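Long-range contact in lumazine-binding protein (Silicibacter pomeroyi DSS-3, PDB 3FKA), which is of unknown function but belongs to the NTF2-like proteins, in a family named for putative lumazine binding: residues 22-36 against 53-67. Numbering follows the deposited sequence.
Sequences MTRGDRPALERIFFG and RDAFIAMCEDAADAE
Arg-27 and Glu-61 form the salt bridge between helices 27-33 and 53-63, which run roughly antiparallel, their axes at 149°. The guanidinium grips the carboxylate side-on: Arg-27 NE reaches OE2 and Arg-27 NH2 reaches OE1 of Glu-61, each at 3.0 Å, both oxygens being met from above the carboxylate plane. The remaining nitrogen, NH1, bridges to Glu-31 OE2, while Ile-57 CG2 sits over the centre of one guanidinium face. With an alanine at Arg-27, Glu-61 would probably lose its salt-bridge partner, Glu-31 one of its two nearby positive charges, and the Ile-57 methyl its cover.

At the N-terminal end of helix 53-63, Arg-53 reaches across to the chain where helix 27-33 gives way to Phe-34. Arg-53 NH1 donates to Phe-34 O (3.0 Å) in the guanidinium plane, and Glu-31 CG and Gly-36 CA cover opposite faces.

Apolar packing fills the middle. Ile-57 CD1 presses on Glu-31 CG (3.4 Å) and on Leu-30 CB, and Cys-60 meets Leu-30 and Met-22. Phe-56, with CG turned between backbone N and carbonyl carbon (chi1 71°), points its CZ at the face of Phe-34, a T-shaped pair with centroids 4.8 Å apart.

One backbone bond, Asp-65 N to Thr-23 O, and one from Arg-24 NH1, shared between Asp-65 O and Thr-68 O, close the far end. Gly-25, C-prime of a Schellman motif, approaches Glu-61 to 4.2 Å (CA to CA), since a side chain there would hit Ala-64 CB. Such helices packed beside a curved mixed sheet characterise the NTF2-like cone.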
# COMPACT_ATOMS: atom_id res chain seq x y z
N MSE B 22 -1.42 18.83 15.56
CA MSE B 22 -2.89 18.82 15.50
C MSE B 22 -3.46 18.76 16.90
O MSE B 22 -4.33 19.56 17.25
CB MSE B 22 -3.41 17.62 14.71
CG MSE B 22 -4.95 17.42 14.84
SE MSE B 22 -5.68 16.14 13.57
CE MSE B 22 -4.81 16.85 12.10
N THR B 23 -2.96 17.82 17.70
CA THR B 23 -3.43 17.64 19.08
C THR B 23 -3.22 18.88 19.93
O THR B 23 -4.13 19.28 20.66
CB THR B 23 -2.70 16.44 19.73
OG1 THR B 23 -2.94 15.26 18.95
CG2 THR B 23 -3.15 16.25 21.17
N ARG B 24 -2.05 19.50 19.82
CA ARG B 24 -1.69 20.69 20.60
C ARG B 24 -2.22 22.03 20.07
O ARG B 24 -2.17 23.04 20.79
CB ARG B 24 -0.16 20.81 20.69
CG ARG B 24 0.51 19.66 21.40
CD ARG B 24 0.39 19.78 22.91
NE ARG B 24 1.02 18.63 23.58
CZ ARG B 24 0.40 17.50 23.93
NH1 ARG B 24 -0.90 17.32 23.76
NH2 ARG B 24 1.10 16.53 24.50
N GLY B 25 -2.74 22.04 18.85
CA GLY B 25 -3.22 23.26 18.22
C GLY B 25 -2.03 24.18 17.94
O GLY B 25 -2.11 25.40 18.15
N ASP B 26 -0.93 23.60 17.47
CA ASP B 26 0.30 24.34 17.19
C ASP B 26 0.22 24.93 15.79
O ASP B 26 0.56 24.25 14.81
CB ASP B 26 1.48 23.40 17.40
CG ASP B 26 2.82 24.07 17.29
OD1 ASP B 26 2.98 25.16 16.72
OD2 ASP B 26 3.76 23.45 17.81
N ARG B 27 -0.26 26.17 15.69
CA ARG B 27 -0.39 26.84 14.39
C ARG B 27 0.94 26.95 13.61
O ARG B 27 0.97 26.58 12.44
CB ARG B 27 -1.08 28.22 14.52
CG ARG B 27 -1.08 29.03 13.23
CD ARG B 27 -1.80 30.31 13.38
NE ARG B 27 -3.24 30.15 13.59
CZ ARG B 27 -4.15 30.06 12.63
NH1 ARG B 27 -3.84 30.08 11.33
NH2 ARG B 27 -5.43 29.97 12.98
N PRO B 28 2.02 27.47 14.24
CA PRO B 28 3.27 27.55 13.46
C PRO B 28 3.74 26.20 12.90
O PRO B 28 4.14 26.14 11.75
CB PRO B 28 4.27 28.12 14.48
CG PRO B 28 3.45 28.83 15.45
CD PRO B 28 2.17 28.06 15.57
N ALA B 29 3.61 25.13 13.67
CA ALA B 29 4.02 23.78 13.20
C ALA B 29 3.15 23.31 12.04
O ALA B 29 3.64 22.76 11.06
CB ALA B 29 3.97 22.77 14.36
N LEU B 30 1.85 23.53 12.17
CA LEU B 30 0.91 23.14 11.11
C LEU B 30 1.12 23.93 9.83
O LEU B 30 1.00 23.37 8.76
CB LEU B 30 -0.53 23.29 11.59
CG LEU B 30 -0.92 22.27 12.71
CD1 LEU B 30 -2.19 22.74 13.44
CD2 LEU B 30 -1.03 20.83 12.14
N GLU B 31 1.41 25.23 9.95
CA GLU B 31 1.68 26.04 8.76
C GLU B 31 2.99 25.62 8.12
O GLU B 31 3.15 25.78 6.91
CB GLU B 31 1.62 27.55 9.08
CG GLU B 31 0.18 27.97 9.40
CD GLU B 31 -0.04 29.46 9.69
OE1 GLU B 31 0.93 30.20 10.00
OE2 GLU B 31 -1.22 29.88 9.64
N ARG B 32 3.94 25.11 8.90
CA ARG B 32 5.22 24.65 8.38
C ARG B 32 5.06 23.35 7.60
O ARG B 32 5.56 23.24 6.52
CB ARG B 32 6.24 24.41 9.50
CG ARG B 32 7.57 23.79 9.04
CD ARG B 32 8.48 23.44 10.22
NE ARG B 32 9.68 22.74 9.76
CZ ARG B 32 10.79 23.30 9.26
NH1 ARG B 32 10.91 24.62 9.11
NH2 ARG B 32 11.80 22.52 8.90
N ILE B 33 4.35 22.39 8.18
CA ILE B 33 4.20 21.04 7.56
C ILE B 33 3.16 20.81 6.46
O ILE B 33 3.20 19.76 5.78
CB ILE B 33 4.04 19.98 8.68
CG1 ILE B 33 2.67 20.04 9.38
CG2 ILE B 33 5.26 20.12 9.64
CD1 ILE B 33 2.50 18.98 10.45
N PHE B 34 2.23 21.76 6.34
CA PHE B 34 1.19 21.75 5.31
C PHE B 34 1.43 22.92 4.38
O PHE B 34 1.66 24.05 4.85
CB PHE B 34 -0.21 21.91 5.88
CG PHE B 34 -0.79 20.69 6.52
CD1 PHE B 34 -0.65 20.45 7.88
CD2 PHE B 34 -1.51 19.78 5.76
CE1 PHE B 34 -1.19 19.33 8.47
CE2 PHE B 34 -2.06 18.64 6.36
CZ PHE B 34 -1.90 18.43 7.71
N PHE B 35 1.38 22.66 3.07
CA PHE B 35 1.45 23.69 2.06
C PHE B 35 0.30 24.67 2.25
O PHE B 35 -0.78 24.29 2.71
CB PHE B 35 1.36 23.12 0.64
CG PHE B 35 2.66 22.58 0.11
CD1 PHE B 35 3.58 23.45 -0.45
CD2 PHE B 35 2.97 21.23 0.13
CE1 PHE B 35 4.79 23.00 -0.99
CE2 PHE B 35 4.19 20.77 -0.41
CZ PHE B 35 5.10 21.67 -0.95
N GLY B 36 0.52 25.92 1.87
CA GLY B 36 -0.51 26.96 1.95
C GLY B 36 -1.82 26.59 1.30
O GLY B 36 -2.87 26.85 1.86
N ARG B 53 -6.21 25.18 4.64
CA ARG B 53 -5.28 25.11 5.75
C ARG B 53 -5.72 26.08 6.86
O ARG B 53 -5.67 25.72 8.04
CB ARG B 53 -3.85 25.39 5.31
CG ARG B 53 -2.83 25.05 6.39
CD ARG B 53 -1.45 25.42 5.99
NE ARG B 53 -1.29 26.88 6.03
CZ ARG B 53 -0.20 27.53 5.67
NH1 ARG B 53 0.86 26.89 5.18
NH2 ARG B 53 -0.19 28.85 5.76
N ASP B 54 -6.16 27.29 6.52
CA ASP B 54 -6.64 28.22 7.54
C ASP B 54 -7.80 27.63 8.33
O ASP B 54 -7.83 27.74 9.57
CB ASP B 54 -7.08 29.57 6.95
CG ASP B 54 -5.92 30.45 6.47
OD1 ASP B 54 -4.74 30.22 6.83
OD2 ASP B 54 -6.23 31.44 5.76
N ALA B 55 -8.74 26.99 7.64
CA ALA B 55 -9.91 26.40 8.30
C ALA B 55 -9.53 25.26 9.21
O ALA B 55 -9.96 25.22 10.38
CB ALA B 55 -10.92 25.93 7.27
N PHE B 56 -8.74 24.31 8.73
CA PHE B 56 -8.44 23.20 9.65
C PHE B 56 -7.47 23.59 10.79
O PHE B 56 -7.57 23.03 11.86
CB PHE B 56 -8.08 21.91 8.93
CG PHE B 56 -6.79 21.89 8.27
CD1 PHE B 56 -5.65 21.68 9.01
CD2 PHE B 56 -6.72 21.79 6.87
CE1 PHE B 56 -4.44 21.58 8.42
CE2 PHE B 56 -5.47 21.65 6.24
CZ PHE B 56 -4.34 21.57 7.02
N ILE B 57 -6.57 24.55 10.58
CA ILE B 57 -5.72 24.99 11.70
C ILE B 57 -6.61 25.63 12.80
O ILE B 57 -6.43 25.34 13.98
CB ILE B 57 -4.59 25.91 11.26
CG1 ILE B 57 -3.59 25.10 10.44
CG2 ILE B 57 -3.93 26.52 12.47
CD1 ILE B 57 -2.47 25.93 9.90
N ALA B 58 -7.60 26.43 12.41
CA ALA B 58 -8.54 27.02 13.36
C ALA B 58 -9.29 25.88 14.10
O ALA B 58 -9.59 26.02 15.27
CB ALA B 58 -9.51 27.94 12.69
N MSE B 59 -9.59 24.79 13.39
CA MSE B 59 -10.28 23.64 14.02
C MSE B 59 -9.35 22.95 15.02
O MSE B 59 -9.82 22.50 16.07
CB MSE B 59 -10.83 22.68 12.95
CG MSE B 59 -11.95 23.34 12.17
SE MSE B 59 -12.33 22.30 10.59
CE MSE B 59 -13.72 23.45 9.83
N CYS B 60 -8.04 22.87 14.70
CA CYS B 60 -7.05 22.29 15.61
C CYS B 60 -6.91 23.18 16.83
O CYS B 60 -6.85 22.69 17.96
CB CYS B 60 -5.69 22.10 14.96
SG CYS B 60 -5.71 20.89 13.63
N GLU B 61 -6.89 24.50 16.63
CA GLU B 61 -6.84 25.40 17.78
C GLU B 61 -8.06 25.16 18.70
O GLU B 61 -7.91 25.04 19.92
CB GLU B 61 -6.77 26.87 17.35
CG GLU B 61 -5.48 27.27 16.68
CD GLU B 61 -5.50 28.70 16.15
OE1 GLU B 61 -6.55 29.13 15.58
OE2 GLU B 61 -4.45 29.38 16.27
N ASP B 62 -9.26 25.09 18.09
CA ASP B 62 -10.49 24.91 18.82
C ASP B 62 -10.49 23.73 19.76
O ASP B 62 -10.95 23.86 20.90
CB ASP B 62 -11.69 24.79 17.86
CG ASP B 62 -12.15 26.12 17.31
OD1 ASP B 62 -11.84 27.15 17.92
OD2 ASP B 62 -12.86 26.11 16.29
N ALA B 63 -9.95 22.61 19.29
CA ALA B 63 -9.94 21.36 20.04
C ALA B 63 -8.64 21.08 20.75
O ALA B 63 -8.49 19.98 21.31
CB ALA B 63 -10.25 20.19 19.07
N ALA B 64 -7.71 22.05 20.79
CA ALA B 64 -6.39 21.83 21.39
C ALA B 64 -6.38 21.29 22.81
O ALA B 64 -7.24 21.62 23.63
CB ALA B 64 -5.54 23.10 21.31
N ASP B 65 -5.40 20.42 23.07
CA ASP B 65 -5.22 19.77 24.36
C ASP B 65 -3.74 19.84 24.64
O ASP B 65 -2.96 19.31 23.86
CB ASP B 65 -5.73 18.34 24.20
CG ASP B 65 -5.80 17.57 25.47
OD1 ASP B 65 -4.98 17.79 26.41
OD2 ASP B 65 -6.68 16.65 25.50
N ALA B 66 -3.36 20.50 25.73
CA ALA B 66 -1.95 20.68 26.08
C ALA B 66 -1.20 19.46 26.61
O ALA B 66 0.03 19.43 26.53
CB ALA B 66 -1.82 21.80 27.12
N GLU B 67 -1.92 18.47 27.13
CA GLU B 67 -1.27 17.33 27.77
C GLU B 67 -1.58 15.92 27.29
O GLU B 67 -0.79 15.01 27.59
CB GLU B 67 -1.61 17.37 29.26
CG GLU B 67 -1.20 18.66 29.96
CD GLU B 67 -1.42 18.63 31.46
OE1 GLU B 67 -1.02 17.65 32.12
OE2 GLU B 67 -1.95 19.61 32.00
O HOH W 1 -6.77 20.04 18.28
O HOH W 2 -6.62 17.82 20.61
O HOH W 3 -6.91 30.09 10.45
O HOH W 4 -2.92 28.59 7.73
O HOH W 5 -5.36 25.65 1.90